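Local coordinates for protein uncharacterized sugar kinase PH1459 (Pyrococcus horikoshii, PDB 3EWM) that probably phosphorylates a sugar, perhaps fructose, at the expense of ATP, as a carbohydrate kinase of the pfkB family, at residues F101-D106 / L165-G170; L135-S140 / R169-E174; E174-L179 / E200-E205. One frame throughout, in Å; residues are numbered along the deposited sequence.

Contact 1 (F101-D106 / L165-G170); sequences FLLYDD and LDLWRG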
ATOM      1  N   PHE A 101       9.879   1.050   7.995  1.00 16.75           N
ATOM      2  CA  PHE A 101       8.773   0.510   7.240  1.00 15.57           C
ATOM      3  C   PHE A 101       7.629   1.516   7.197  1.00 13.99           C
ATOM      4  O   PHE A 101       7.544   2.436   8.018  1.00 13.19           O
ATOM      5  CB  PHE A 101       8.334  -0.844   7.807  1.00 17.18           C
ATOM      6  CG  PHE A 101       7.839  -0.766   9.193  1.00 18.61           C
ATOM      7  CD1 PHE A 101       6.478  -0.615   9.439  1.00 21.98           C
ATOM      8  CD2 PHE A 101       8.725  -0.821  10.266  1.00 20.40           C
ATOM      9  CE1 PHE A 101       5.998  -0.524  10.729  1.00 22.13           C
ATOM     10  CE2 PHE A 101       8.258  -0.715  11.562  1.00 22.57           C
ATOM     11  CZ  PHE A 101       6.890  -0.573  11.794  1.00 22.48           C
ATOM     12  N   LEU A 102       6.774   1.348   6.204  1.00 12.22           N
ATOM     13  CA  LEU A 102       5.562   2.131   6.109  1.00 10.85           C
ATOM     14  C   LEU A 102       4.483   1.121   5.897  1.00 10.25           C
ATOM     15  O   LEU A 102       4.358   0.547   4.815  1.00  8.91           O
ATOM     16  CB  LEU A 102       5.612   3.119   4.957  1.00 11.13           C
ATOM     17  CG  LEU A 102       4.334   3.894   4.624  1.00  9.91           C
ATOM     18  CD1 LEU A 102       3.787   4.711   5.827  1.00 12.37           C
ATOM     19  CD2 LEU A 102       4.628   4.785   3.434  1.00  9.57           C
ATOM     20  N   LEU A 103       3.750   0.874   6.976  1.00  9.99           N
ATOM     21  CA  LEU A 103       2.694  -0.136   7.003  1.00  9.62           C
ATOM     22  C   LEU A 103       1.366   0.571   6.816  1.00 10.00           C
ATOM     23  O   LEU A 103       1.071   1.540   7.517  1.00 10.15           O
ATOM     24  CB  LEU A 103       2.725  -0.895   8.331  1.00  9.72           C
ATOM     25  CG  LEU A 103       1.675  -1.986   8.549  1.00  8.85           C
ATOM     26  CD1 LEU A 103       2.285  -3.100   9.371  1.00 11.04           C
ATOM     27  CD2 LEU A 103       0.405  -1.408   9.226  1.00  9.78           C
ATOM     28  N   TYR A 104       0.587   0.079   5.859  1.00  9.71           N
ATOM     29  CA  TYR A 104      -0.737   0.599   5.568  1.00 10.71           C
ATOM     30  C   TYR A 104      -1.732  -0.118   6.468  1.00 11.55           C
ATOM     31  O   TYR A 104      -1.814  -1.343   6.452  1.00 11.72           O
ATOM     32  CB  TYR A 104      -1.050   0.437   4.074  1.00 10.60           C
ATOM     33  CG  TYR A 104      -0.453   1.578   3.301  1.00 10.47           C
ATOM     34  CD1 TYR A 104       0.933   1.773   3.271  1.00 12.26           C
ATOM     35  CD2 TYR A 104      -1.264   2.516   2.668  1.00 11.56           C
ATOM     36  CE1 TYR A 104       1.484   2.851   2.629  1.00 11.75           C
ATOM     37  CE2 TYR A 104      -0.711   3.591   1.999  1.00 11.54           C
ATOM     38  CZ  TYR A 104       0.658   3.764   1.993  1.00 11.32           C
ATOM     39  OH  TYR A 104       1.225   4.849   1.338  1.00 10.61           O
ATOM     40  N   ASP A 105      -2.452   0.643   7.285  1.00 12.31           N
ATOM     41  CA  ASP A 105      -3.210   0.024   8.353  1.00 14.46           C
ATOM     42  C   ASP A 105      -4.666  -0.206   7.982  1.00 14.78           C
ATOM     43  O   ASP A 105      -5.318  -1.040   8.572  1.00 15.65           O
ATOM     44  CB  ASP A 105      -3.082   0.811   9.660  1.00 14.67           C
ATOM     45  CG  ASP A 105      -3.776   2.151   9.603  1.00 17.15           C
ATOM     46  OD1 ASP A 105      -3.814   2.766   8.517  1.00 20.12           O
ATOM     47  OD2 ASP A 105      -4.283   2.594  10.654  1.00 19.23           O
ATOM     48  N   ASP A 106      -5.213   0.516   7.015  1.00 15.31           N
ATOM     49  CA  ASP A 106      -6.607   0.217   6.757  1.00 15.47           C
ATOM     50  C   ASP A 106      -6.675  -0.798   5.663  1.00 13.83           C
ATOM     51  O   ASP A 106      -6.972  -0.473   4.503  1.00 14.69           O
ATOM     52  CB  ASP A 106      -7.469   1.430   6.456  1.00 16.45           C
ATOM     53  CG  ASP A 106      -8.804   1.329   7.149  1.00 21.27           C
ATOM     54  OD1 ASP A 106      -9.050   2.135   8.080  1.00 26.73           O
ATOM     55  OD2 ASP A 106      -9.566   0.389   6.829  1.00 24.40           O
ATOM     56  N   LEU A 165       6.218  -0.047  17.843  1.00 16.97           N
ATOM     57  CA  LEU A 165       5.726   1.180  18.492  1.00 18.06           C
ATOM     58  C   LEU A 165       4.976   2.117  17.559  1.00 17.91           C
ATOM     59  O   LEU A 165       3.997   2.741  17.961  1.00 17.86           O
ATOM     60  CB  LEU A 165       6.876   1.932  19.187  1.00 18.24           C
ATOM     61  CG  LEU A 165       7.481   1.306  20.444  1.00 21.02           C
ATOM     62  CD1 LEU A 165       8.358   2.334  21.180  1.00 23.04           C
ATOM     63  CD2 LEU A 165       6.400   0.777  21.376  1.00 23.54           C
ATOM     64  N   ASP A 166       5.424   2.192  16.306  1.00 17.94           N
ATOM     65  CA  ASP A 166       4.803   3.066  15.321  1.00 18.93           C
ATOM     66  C   ASP A 166       3.355   2.688  15.047  1.00 18.40           C
ATOM     67  O   ASP A 166       2.567   3.530  14.617  1.00 19.11           O
ATOM     68  CB  ASP A 166       5.606   3.079  14.012  1.00 19.26           C
ATOM     69  CG  ASP A 166       6.947   3.786  14.158  1.00 23.07           C
ATOM     70  OD1 ASP A 166       7.163   4.479  15.188  1.00 23.58           O
ATOM     71  OD2 ASP A 166       7.788   3.637  13.239  1.00 27.41           O
ATOM     72  N   LEU A 167       3.002   1.437  15.317  1.00 17.64           N
ATOM     73  CA  LEU A 167       1.636   0.979  15.087  1.00 17.04           C
ATOM     74  C   LEU A 167       0.697   1.352  16.218  1.00 17.22           C
ATOM     75  O   LEU A 167      -0.510   1.144  16.119  1.00 16.42           O
ATOM     76  CB  LEU A 167       1.589  -0.531  14.846  1.00 17.03           C
ATOM     77  CG  LEU A 167       2.342  -1.052  13.619  1.00 16.09           C
ATOM     78  CD1 LEU A 167       1.980  -2.522  13.406  1.00 16.58           C
ATOM     79  CD2 LEU A 167       2.015  -0.242  12.387  1.00 15.56           C
ATOM     80  N   TRP A 168       1.255   1.904  17.286  1.00 17.59           N
ATOM     81  CA  TRP A 168       0.455   2.202  18.464  1.00 19.05           C
ATOM     82  C   TRP A 168       0.484   3.657  18.885  1.00 20.24           C
ATOM     83  O   TRP A 168       0.135   3.973  20.022  1.00 19.71           O
ATOM     84  CB  TRP A 168       0.926   1.352  19.631  1.00 18.46           C
ATOM     85  CG  TRP A 168       0.770  -0.097  19.413  1.00 18.52           C
ATOM     86  CD1 TRP A 168       1.699  -0.956  18.898  1.00 18.61           C
ATOM     87  CD2 TRP A 168      -0.380  -0.882  19.726  1.00 18.87           C
ATOM     88  NE1 TRP A 168       1.194  -2.233  18.875  1.00 18.81           N
ATOM     89  CE2 TRP A 168      -0.084  -2.213  19.373  1.00 19.63           C
ATOM     90  CE3 TRP A 168      -1.638  -0.588  20.275  1.00 19.27           C
ATOM     91  CZ2 TRP A 168      -0.993  -3.253  19.561  1.00 18.56           C
ATOM     92  CZ3 TRP A 168      -2.544  -1.621  20.458  1.00 19.10           C
ATOM     93  CH2 TRP A 168      -2.213  -2.938  20.105  1.00 18.22           C
ATOM     94  N   ARG A 169       0.891   4.557  18.003  1.00 22.11           N
ATOM     95  CA  ARG A 169       0.947   5.951  18.441  1.00 24.72           C
ATOM     96  C   ARG A 169      -0.459   6.495  18.716  1.00 24.31           C
ATOM     97  O   ARG A 169      -1.411   6.209  17.977  1.00 24.39           O
ATOM     98  CB  ARG A 169       1.800   6.849  17.531  1.00 24.64           C
ATOM     99  CG  ARG A 169       1.503   6.776  16.068  1.00 27.17           C
ATOM    100  CD  ARG A 169       2.197   7.928  15.315  1.00 28.15           C
ATOM    101  NE  ARG A 169       3.580   7.642  14.904  1.00 33.74           N
ATOM    102  CZ  ARG A 169       3.937   6.775  13.950  1.00 35.52           C
ATOM    103  NH1 ARG A 169       3.020   6.052  13.312  1.00 35.41           N
ATOM    104  NH2 ARG A 169       5.224   6.620  13.637  1.00 35.40           N
ATOM    105  N   GLY A 170      -0.578   7.237  19.817  1.00 24.58           N
ATOM    106  CA  GLY A 170      -1.865   7.722  20.295  1.00 24.84           C
ATOM    107  C   GLY A 170      -2.653   6.690  21.093  1.00 25.23           C
ATOM    108  O   GLY A 170      -3.712   7.008  21.648  1.00 25.85           O
TER
HETATM  109  O   HOH W   1       6.457   2.965  10.571  1.00 20.24           O
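A single water joins Phe-101 to Asp-166, giving one hydrogen to Phe-101 O at 2.8 Å and the other to Asp-166 OD2 at a longer 3.1 Å. It ties strand 100-103, an outer strand of the small four-stranded sheet that forms the lid in pfkB kinases, to the 3-10 segment 165-167 of the main alpha/beta domain. The same water lies 3.5 Å above one face of the Phe-101 ring, displaced toward the rim, so the polar bridge runs beside an apolar one.

That apolar part centres on Leu-167. Its CD2 comes to the edge of the Phe-101 ring, near the ring plane, and also meets CD2 of Leu-103 at 3.7 Å. The two leucines lie at about a right angle to each other, and CD1 of each closes a second approach at 4.1 Å. CG of Leu-103 stands opposite the backbone N (chi1 179°), and from there both methyls lie within touching distance of Leu-167.

Behind Leu-167 lie Val-133 and Ala-136, while Leu-103 also rests on Val-90 of the adjacent lid strand. This edge of the lid also meets the second subunit: Tyr-104 OH is hydrogen-bonded to Thr-87 O there. At the solvent side, Arg-169 NH2 lies 3.3 Å from Asp-166 OD1, a long, weak ion pair, an attraction of charges alone, since the oxygen stands well out of the guanidinium plane.

Contact 2 (L135-S140 / R169-E174); sequences LARNPS and RGQEEE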
ATOM      1  N   LEU A 135      -2.828  -6.865  16.624  1.00 10.65           N
ATOM      2  CA  LEU A 135      -3.583  -6.255  17.699  1.00 10.61           C
ATOM      3  C   LEU A 135      -3.628  -4.738  17.587  1.00 10.85           C
ATOM      4  O   LEU A 135      -4.320  -4.085  18.373  1.00 10.97           O
ATOM      5  CB  LEU A 135      -3.003  -6.672  19.064  1.00 11.30           C
ATOM      6  CG  LEU A 135      -2.839  -8.174  19.319  1.00 11.19           C
ATOM      7  CD1 LEU A 135      -2.139  -8.433  20.630  1.00 10.21           C
ATOM      8  CD2 LEU A 135      -4.207  -8.929  19.214  1.00 11.28           C
ATOM      9  N   ALA A 136      -2.909  -4.183  16.611  1.00  9.79           N
ATOM     10  CA  ALA A 136      -2.750  -2.747  16.519  1.00  9.98           C
ATOM     11  C   ALA A 136      -4.041  -2.038  16.144  1.00  9.71           C
ATOM     12  O   ALA A 136      -4.204  -0.865  16.458  1.00 10.47           O
ATOM     13  CB  ALA A 136      -1.601  -2.371  15.554  1.00  9.31           C
ATOM     14  N   ARG A 137      -4.968  -2.761  15.499  1.00  9.57           N
ATOM     15  CA  ARG A 137      -6.204  -2.156  15.045  1.00  9.92           C
ATOM     16  C   ARG A 137      -7.382  -3.071  15.285  1.00 10.21           C
ATOM     17  O   ARG A 137      -7.262  -4.281  15.199  1.00  9.47           O
ATOM     18  CB  ARG A 137      -6.153  -1.846  13.545  1.00  9.77           C
ATOM     19  CG  ARG A 137      -5.042  -0.919  13.114  1.00 10.48           C
ATOM     20  CD  ARG A 137      -5.335   0.531  13.517  1.00 10.47           C
ATOM     21  NE  ARG A 137      -4.264   1.399  13.044  1.00 13.21           N
ATOM     22  CZ  ARG A 137      -3.099   1.572  13.664  1.00 14.93           C
ATOM     23  NH1 ARG A 137      -2.838   0.961  14.816  1.00 16.82           N
ATOM     24  NH2 ARG A 137      -2.186   2.370  13.131  1.00 15.67           N
ATOM     25  N   ASN A 138      -8.526  -2.454  15.546  1.00  9.96           N
ATOM     26  CA  ASN A 138      -9.780  -3.156  15.531  1.00 10.52           C
ATOM     27  C   ASN A 138     -10.320  -3.164  14.104  1.00 10.10           C
ATOM     28  O   ASN A 138      -9.885  -2.355  13.296  1.00 11.33           O
ATOM     29  CB  ASN A 138     -10.758  -2.482  16.489  1.00 10.30           C
ATOM     30  CG  ASN A 138     -10.610  -2.962  17.916  1.00 12.43           C
ATOM     31  OD1 ASN A 138     -10.763  -2.182  18.859  1.00 17.70           O
ATOM     32  ND2 ASN A 138     -10.361  -4.247  18.092  1.00 10.41           N
ATOM     33  N   PRO A 139     -11.253  -4.079  13.782  1.00 10.37           N
ATOM     34  CA  PRO A 139     -11.816  -5.136  14.629  1.00  9.84           C
ATOM     35  C   PRO A 139     -10.883  -6.309  14.908  1.00  9.64           C
ATOM     36  O   PRO A 139     -11.204  -7.128  15.761  1.00  9.06           O
ATOM     37  CB  PRO A 139     -13.019  -5.636  13.812  1.00 10.52           C
ATOM     38  CG  PRO A 139     -12.607  -5.376  12.402  1.00  9.61           C
ATOM     39  CD  PRO A 139     -11.893  -4.063  12.452  1.00  9.91           C
ATOM     40  N   SER A 140      -9.749  -6.396  14.212  1.00  8.96           N
ATOM     41  CA  SER A 140      -8.903  -7.584  14.319  1.00  9.77           C
ATOM     42  C   SER A 140      -8.391  -7.814  15.743  1.00 10.16           C
ATOM     43  O   SER A 140      -8.393  -8.953  16.227  1.00 11.13           O
ATOM     44  CB  SER A 140      -7.734  -7.525  13.345  1.00  9.26           C
ATOM     45  OG  SER A 140      -8.125  -8.103  12.114  1.00 10.16           O
ATOM     46  N   ARG A 169       0.891   4.557  18.003  1.00 22.11           N
ATOM     47  CA  ARG A 169       0.947   5.951  18.441  1.00 24.72           C
ATOM     48  C   ARG A 169      -0.459   6.495  18.716  1.00 24.31           C
ATOM     49  O   ARG A 169      -1.411   6.209  17.977  1.00 24.39           O
ATOM     50  CB  ARG A 169       1.800   6.849  17.531  1.00 24.64           C
ATOM     51  CG  ARG A 169       1.503   6.776  16.068  1.00 27.17           C
ATOM     52  CD  ARG A 169       2.197   7.928  15.315  1.00 28.15           C
ATOM     53  NE  ARG A 169       3.580   7.642  14.904  1.00 33.74           N
ATOM     54  CZ  ARG A 169       3.937   6.775  13.950  1.00 35.52           C
ATOM     55  NH1 ARG A 169       3.020   6.052  13.312  1.00 35.41           N
ATOM     56  NH2 ARG A 169       5.224   6.620  13.637  1.00 35.40           N
ATOM     57  N   GLY A 170      -0.578   7.237  19.817  1.00 24.58           N
ATOM     58  CA  GLY A 170      -1.865   7.722  20.295  1.00 24.84           C
ATOM     59  C   GLY A 170      -2.653   6.690  21.093  1.00 25.23           C
ATOM     60  O   GLY A 170      -3.712   7.008  21.648  1.00 25.85           O
ATOM     61  N   GLN A 171      -2.164   5.451  21.148  1.00 24.72           N
ATOM     62  CA  GLN A 171      -2.863   4.400  21.895  1.00 25.23           C
ATOM     63  C   GLN A 171      -1.909   3.534  22.715  1.00 25.40           C
ATOM     64  O   GLN A 171      -2.117   2.324  22.912  1.00 25.40           O
ATOM     65  CB  GLN A 171      -3.742   3.555  20.971  1.00 25.29           C
ATOM     66  CG  GLN A 171      -2.998   2.949  19.800  1.00 24.84           C
ATOM     67  CD  GLN A 171      -3.837   1.973  18.996  1.00 25.68           C
ATOM     68  OE1 GLN A 171      -4.835   1.417  19.483  1.00 26.52           O
ATOM     69  NE2 GLN A 171      -3.424   1.743  17.761  1.00 24.79           N
ATOM     70  N   GLU A 172      -0.874   4.185  23.217  1.00 25.89           N
ATOM     71  CA  GLU A 172       0.173   3.524  23.968  1.00 26.86           C
ATOM     72  C   GLU A 172      -0.379   2.849  25.217  1.00 26.68           C
ATOM     73  O   GLU A 172       0.123   1.817  25.629  1.00 26.47           O
ATOM     74  CB  GLU A 172       1.286   4.519  24.310  1.00 27.33           C
ATOM     75  CG  GLU A 172       1.894   5.218  23.081  1.00 29.99           C
ATOM     76  CD  GLU A 172       1.134   6.471  22.632  1.00 32.18           C
ATOM     77  OE1 GLU A 172       0.053   6.777  23.193  1.00 33.26           O
ATOM     78  OE2 GLU A 172       1.628   7.157  21.701  1.00 35.45           O
ATOM     79  N   GLU A 173      -1.431   3.418  25.800  1.00 26.84           N
ATOM     80  CA  GLU A 173      -2.057   2.815  26.979  1.00 27.52           C
ATOM     81  C   GLU A 173      -2.865   1.580  26.597  1.00 26.54           C
ATOM     82  O   GLU A 173      -2.840   0.576  27.304  1.00 26.24           O
ATOM     83  CB  GLU A 173      -2.910   3.829  27.748  1.00 27.50           C
ATOM     84  CG  GLU A 173      -2.078   4.931  28.394  1.00 29.12           C
ATOM     85  CD  GLU A 173      -2.883   5.855  29.293  1.00 29.85           C
ATOM     86  OE1 GLU A 173      -4.119   5.964  29.104  1.00 31.95           O
ATOM     87  OE2 GLU A 173      -2.265   6.477  30.191  1.00 34.08           O
ATOM     88  N   GLU A 174      -3.564   1.643  25.468  1.00 25.70           N
ATOM     89  CA  GLU A 174      -4.257   0.468  24.967  1.00 25.49           C
ATOM     90  C   GLU A 174      -3.265  -0.655  24.638  1.00 24.44           C
ATOM     91  O   GLU A 174      -3.532  -1.821  24.914  1.00 23.67           O
ATOM     92  CB  GLU A 174      -5.120   0.807  23.753  1.00 25.86           C
ATOM     93  CG  GLU A 174      -6.369  -0.066  23.633  1.00 28.98           C
ATOM     94  CD  GLU A 174      -7.205  -0.147  24.927  1.00 31.36           C
ATOM     95  OE1 GLU A 174      -7.008   0.663  25.866  1.00 32.49           O
ATOM     96  OE2 GLU A 174      -8.078  -1.036  24.996  1.00 32.68           O
TER
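Two torsions bring Gln-171 and Arg-137 to one carbonyl. In Gln-171, chi1 of 55° sets CG between the backbone N and the carbonyl carbon, and the chain then runs extended to the facing loop; in Arg-137, a bend at chi2 (-74°) folds the guanidinium back over the preceding peptide. Both side chains thereby deliver a donor to Ala-136 O. Gln-171 NE2 meets it in the carbonyl plane at 3.0 Å, although the oxygen is tilted somewhat from the amide plane. Arg-137 NH1 binds it at 2.8 Å from well above the carbonyl plane, with the oxygen lying almost exactly in the guanidinium plane.

This is a junction of two strand-to-helix loops of a Rossmann-like alpha/beta domain: one leads from strand 127-131 to helix 140-151 through the cis peptide before Pro-139, the other into helix 172-185, where Gln-171 holds the N-cap position. Glu-172, in the first turn, accepts through OE2 from Gly-170 N, ahead of the helix, at 2.9 Å.

Arg-137 NE forms a salt bridge with Asp-105 OD2. Gln-171 OE1 takes a weak bond from Arg-141 NH1, which favours the modelled amide orientation. The 3.1 Å between Arg-137 NH1 and Gln-171 NE2 is an approach of two donors, each turned to the acceptors they share: Ala-136 O, and Leu-167 O, which NE2 meets only weakly. The guanidinium would probably polarise the Ala-136 carbonyl.

Contact 3 (E174-L179 / E200-E205); sequences EMIKVL and ENQGVE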
ATOM      1  N   GLU A 174      -3.564   1.643  25.468  1.00 25.70           N
ATOM      2  CA  GLU A 174      -4.257   0.468  24.967  1.00 25.49           C
ATOM      3  C   GLU A 174      -3.265  -0.655  24.638  1.00 24.44           C
ATOM      4  O   GLU A 174      -3.532  -1.821  24.914  1.00 23.67           O
ATOM      5  CB  GLU A 174      -5.120   0.807  23.753  1.00 25.86           C
ATOM      6  CG  GLU A 174      -6.369  -0.066  23.633  1.00 28.98           C
ATOM      7  CD  GLU A 174      -7.205  -0.147  24.927  1.00 31.36           C
ATOM      8  OE1 GLU A 174      -7.008   0.663  25.866  1.00 32.49           O
ATOM      9  OE2 GLU A 174      -8.078  -1.036  24.996  1.00 32.68           O
HETATM   10  N   MSE A 175      -2.119  -0.278  24.085  1.00 23.62           N
HETATM   11  CA  MSE A 175      -1.073  -1.224  23.695  1.00 25.03           C
HETATM   12  C   MSE A 175      -0.534  -2.015  24.872  1.00 22.98           C
HETATM   13  O   MSE A 175      -0.419  -3.229  24.813  1.00 22.01           O
HETATM   14  CB  MSE A 175       0.092  -0.486  23.055  1.00 24.47           C
HETATM   15  CG  MSE A 175       1.215  -1.419  22.661  1.00 25.43           C
HETATM   16 SE   MSE A 175       2.836  -0.462  22.284  1.00 33.11          SE
HETATM   17  CE  MSE A 175       3.419  -0.161  24.119  1.00 27.99           C
ATOM     18  N   ILE A 176      -0.185  -1.300  25.938  1.00 22.33           N
ATOM     19  CA  ILE A 176       0.316  -1.923  27.146  1.00 21.43           C
ATOM     20  C   ILE A 176      -0.720  -2.881  27.734  1.00 20.56           C
ATOM     21  O   ILE A 176      -0.372  -3.948  28.225  1.00 20.45           O
ATOM     22  CB  ILE A 176       0.729  -0.839  28.174  1.00 21.95           C
ATOM     23  CG1 ILE A 176       2.037  -0.174  27.726  1.00 22.49           C
ATOM     24  CG2 ILE A 176       0.837  -1.429  29.583  1.00 22.39           C
ATOM     25  CD1 ILE A 176       3.245  -1.114  27.682  1.00 23.34           C
ATOM     26  N   LYS A 177      -1.988  -2.492  27.668  1.00 19.43           N
ATOM     27  CA  LYS A 177      -3.077  -3.334  28.164  1.00 19.34           C
ATOM     28  C   LYS A 177      -3.239  -4.599  27.325  1.00 17.99           C
ATOM     29  O   LYS A 177      -3.333  -5.702  27.866  1.00 17.60           O
ATOM     30  CB  LYS A 177      -4.381  -2.547  28.211  1.00 20.09           C
ATOM     31  CG  LYS A 177      -4.382  -1.479  29.315  1.00 23.58           C
ATOM     32  CD  LYS A 177      -5.730  -0.798  29.468  1.00 27.61           C
ATOM     33  CE  LYS A 177      -5.572   0.541  30.183  1.00 29.13           C
ATOM     34  NZ  LYS A 177      -6.886   1.105  30.582  1.00 31.49           N
ATOM     35  N   VAL A 178      -3.257  -4.443  26.007  1.00 17.18           N
ATOM     36  CA  VAL A 178      -3.465  -5.608  25.129  1.00 17.11           C
ATOM     37  C   VAL A 178      -2.244  -6.525  25.114  1.00 15.59           C
ATOM     38  O   VAL A 178      -2.394  -7.732  25.055  1.00 15.25           O
ATOM     39  CB  VAL A 178      -3.867  -5.231  23.681  1.00 16.66           C
ATOM     40  CG1 VAL A 178      -5.102  -4.326  23.678  1.00 19.37           C
ATOM     41  CG2 VAL A 178      -2.742  -4.567  22.974  1.00 18.91           C
ATOM     42  N   LEU A 179      -1.044  -5.944  25.167  1.00 14.83           N
ATOM     43  CA  LEU A 179       0.173  -6.746  25.240  1.00 14.86           C
ATOM     44  C   LEU A 179       0.208  -7.542  26.521  1.00 14.16           C
ATOM     45  O   LEU A 179       0.510  -8.724  26.499  1.00 14.15           O
ATOM     46  CB  LEU A 179       1.444  -5.903  25.111  1.00 14.76           C
ATOM     47  CG  LEU A 179       1.722  -5.241  23.754  1.00 16.16           C
ATOM     48  CD1 LEU A 179       3.019  -4.450  23.843  1.00 17.25           C
ATOM     49  CD2 LEU A 179       1.782  -6.217  22.615  1.00 18.31           C
ATOM     50  N   GLU A 200       8.526  -4.661  30.721  1.00 15.87           N
ATOM     51  CA  GLU A 200       8.634  -4.974  32.147  1.00 16.89           C
ATOM     52  C   GLU A 200       8.811  -3.726  32.985  1.00 17.20           C
ATOM     53  O   GLU A 200       8.359  -3.682  34.128  1.00 18.13           O
ATOM     54  CB  GLU A 200       9.736  -5.992  32.411  1.00 17.09           C
ATOM     55  CG  GLU A 200       9.381  -7.367  31.875  1.00 17.69           C
ATOM     56  CD  GLU A 200      10.231  -8.477  32.442  1.00 18.07           C
ATOM     57  OE1 GLU A 200      11.359  -8.201  32.906  1.00 18.51           O
ATOM     58  OE2 GLU A 200       9.760  -9.634  32.405  1.00 16.73           O
ATOM     59  N   ASN A 201       9.428  -2.705  32.391  1.00 17.63           N
ATOM     60  CA  ASN A 201       9.536  -1.395  33.010  1.00 18.75           C
ATOM     61  C   ASN A 201       8.238  -0.603  33.055  1.00 19.60           C
ATOM     62  O   ASN A 201       8.185   0.481  33.637  1.00 20.54           O
ATOM     63  CB  ASN A 201      10.650  -0.581  32.346  1.00 18.39           C
ATOM     64  CG  ASN A 201      12.009  -1.003  32.840  1.00 17.98           C
ATOM     65  OD1 ASN A 201      12.110  -1.839  33.758  1.00 17.73           O
ATOM     66  ND2 ASN A 201      13.055  -0.452  32.252  1.00 16.09           N
ATOM     67  N   GLN A 202       7.203  -1.145  32.426  1.00 19.71           N
ATOM     68  CA  GLN A 202       5.859  -0.597  32.546  1.00 20.36           C
ATOM     69  C   GLN A 202       4.948  -1.577  33.272  1.00 19.90           C
ATOM     70  O   GLN A 202       3.719  -1.513  33.152  1.00 20.49           O
ATOM     71  CB  GLN A 202       5.321  -0.236  31.174  1.00 20.17           C
ATOM     72  CG  GLN A 202       6.200   0.761  30.484  1.00 23.02           C
ATOM     73  CD  GLN A 202       5.747   1.052  29.106  1.00 24.81           C
ATOM     74  OE1 GLN A 202       4.842   1.860  28.898  1.00 26.67           O
ATOM     75  NE2 GLN A 202       6.373   0.410  28.134  1.00 24.82           N
ATOM     76  N   GLY A 203       5.577  -2.460  34.046  1.00 19.59           N
ATOM     77  CA  GLY A 203       4.880  -3.374  34.932  1.00 18.95           C
ATOM     78  C   GLY A 203       4.235  -4.545  34.218  1.00 18.94           C
ATOM     79  O   GLY A 203       3.393  -5.223  34.797  1.00 19.01           O
ATOM     80  N   VAL A 204       4.617  -4.768  32.956  1.00 18.32           N
ATOM     81  CA  VAL A 204       4.155  -5.926  32.203  1.00 18.28           C
ATOM     82  C   VAL A 204       5.249  -6.977  32.224  1.00 17.96           C
ATOM     83  O   VAL A 204       6.262  -6.827  31.555  1.00 17.34           O
ATOM     84  CB  VAL A 204       3.796  -5.582  30.726  1.00 18.35           C
ATOM     85  CG1 VAL A 204       3.364  -6.844  29.957  1.00 18.43           C
ATOM     86  CG2 VAL A 204       2.715  -4.509  30.660  1.00 19.02           C
ATOM     87  N   GLU A 205       5.036  -8.026  33.009  1.00 17.98           N
ATOM     88  CA  GLU A 205       5.920  -9.177  33.009  1.00 18.53           C
ATOM     89  C   GLU A 205       5.940  -9.839  31.617  1.00 17.54           C
ATOM     90  O   GLU A 205       4.896 -10.120  31.036  1.00 17.58           O
ATOM     91  CB  GLU A 205       5.506 -10.162  34.114  1.00 19.26           C
ATOM     92  CG  GLU A 205       6.241 -11.506  34.090  1.00 22.96           C
ATOM     93  CD  GLU A 205       6.409 -12.157  35.465  1.00 26.75           C
ATOM     94  OE1 GLU A 205       7.541 -12.589  35.783  1.00 31.38           O
ATOM     95  OE2 GLU A 205       5.432 -12.249  36.230  1.00 29.76           O
TER
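Ile-176 projects from helix 172-185 with its two branches divided between Gln-202 and Val-204. CD1 meets the Gln-202 amide almost evenly, 3.5 Å from NE2 and 3.6 Å from both CD and OE1, while CG1 lies 3.7 Å from OE1. These are van der Waals approaches of methyl and methylene to a polar group, and the two side chains stand at about a right angle. The other branch, CG2, touches CG2 of Val-204 at 3.8 Å. With chi1 at -73°, CG1 sits beside the backbone N and CG2 opposite it, which spreads the branches between the two partners.

The facing residues belong to the Schellman motif that ends helix 193-200, the next helix of the alpha/beta fold after 172-185. Gly-203, at positive phi, is its C-prime residue: its N bonds Glu-200 O at 3.0 Å, and Val-204 N reaches back to Leu-199 O. Val-204, the residue after it, faces the neighbouring helix and also packs on Glu-180 and Ile-183.

An alanine in place of Ile-176 would lack both branches and would probably open a gap beside the Gln-202 amide and leave Val-204 CG2 without its methyl partner.

That amide is held by Tyr-198, whose backbone O accepts a hydrogen bond from Gln-202 NE2. Leu-199 of helix 193-200 packs on both Ile-176 and Leu-179, and Met-175, a selenomethionine, leans on Tyr-198.

The three contacts form a series of neighbours running from the lid sheet into the large alpha/beta domain, an example of how one loop and the helix it leads into can serve several contacts. Contacts 1 and 2 have centres about 9 Å apart and share Arg-169 and Gly-170; both use the loop before helix 172-185, contact 2 running on into its first turn. Contact 3 follows in sequence, its centre about 13 Å from that of contact 2 and 18 Å from that of contact 1; it shares Glu-174 with contact 2. Trp-168 adds a direct connection, packing on Met-175 and Val-178 of the helix and on Leu-135 and Ala-136. All three lie away from the known ATP-binding residues.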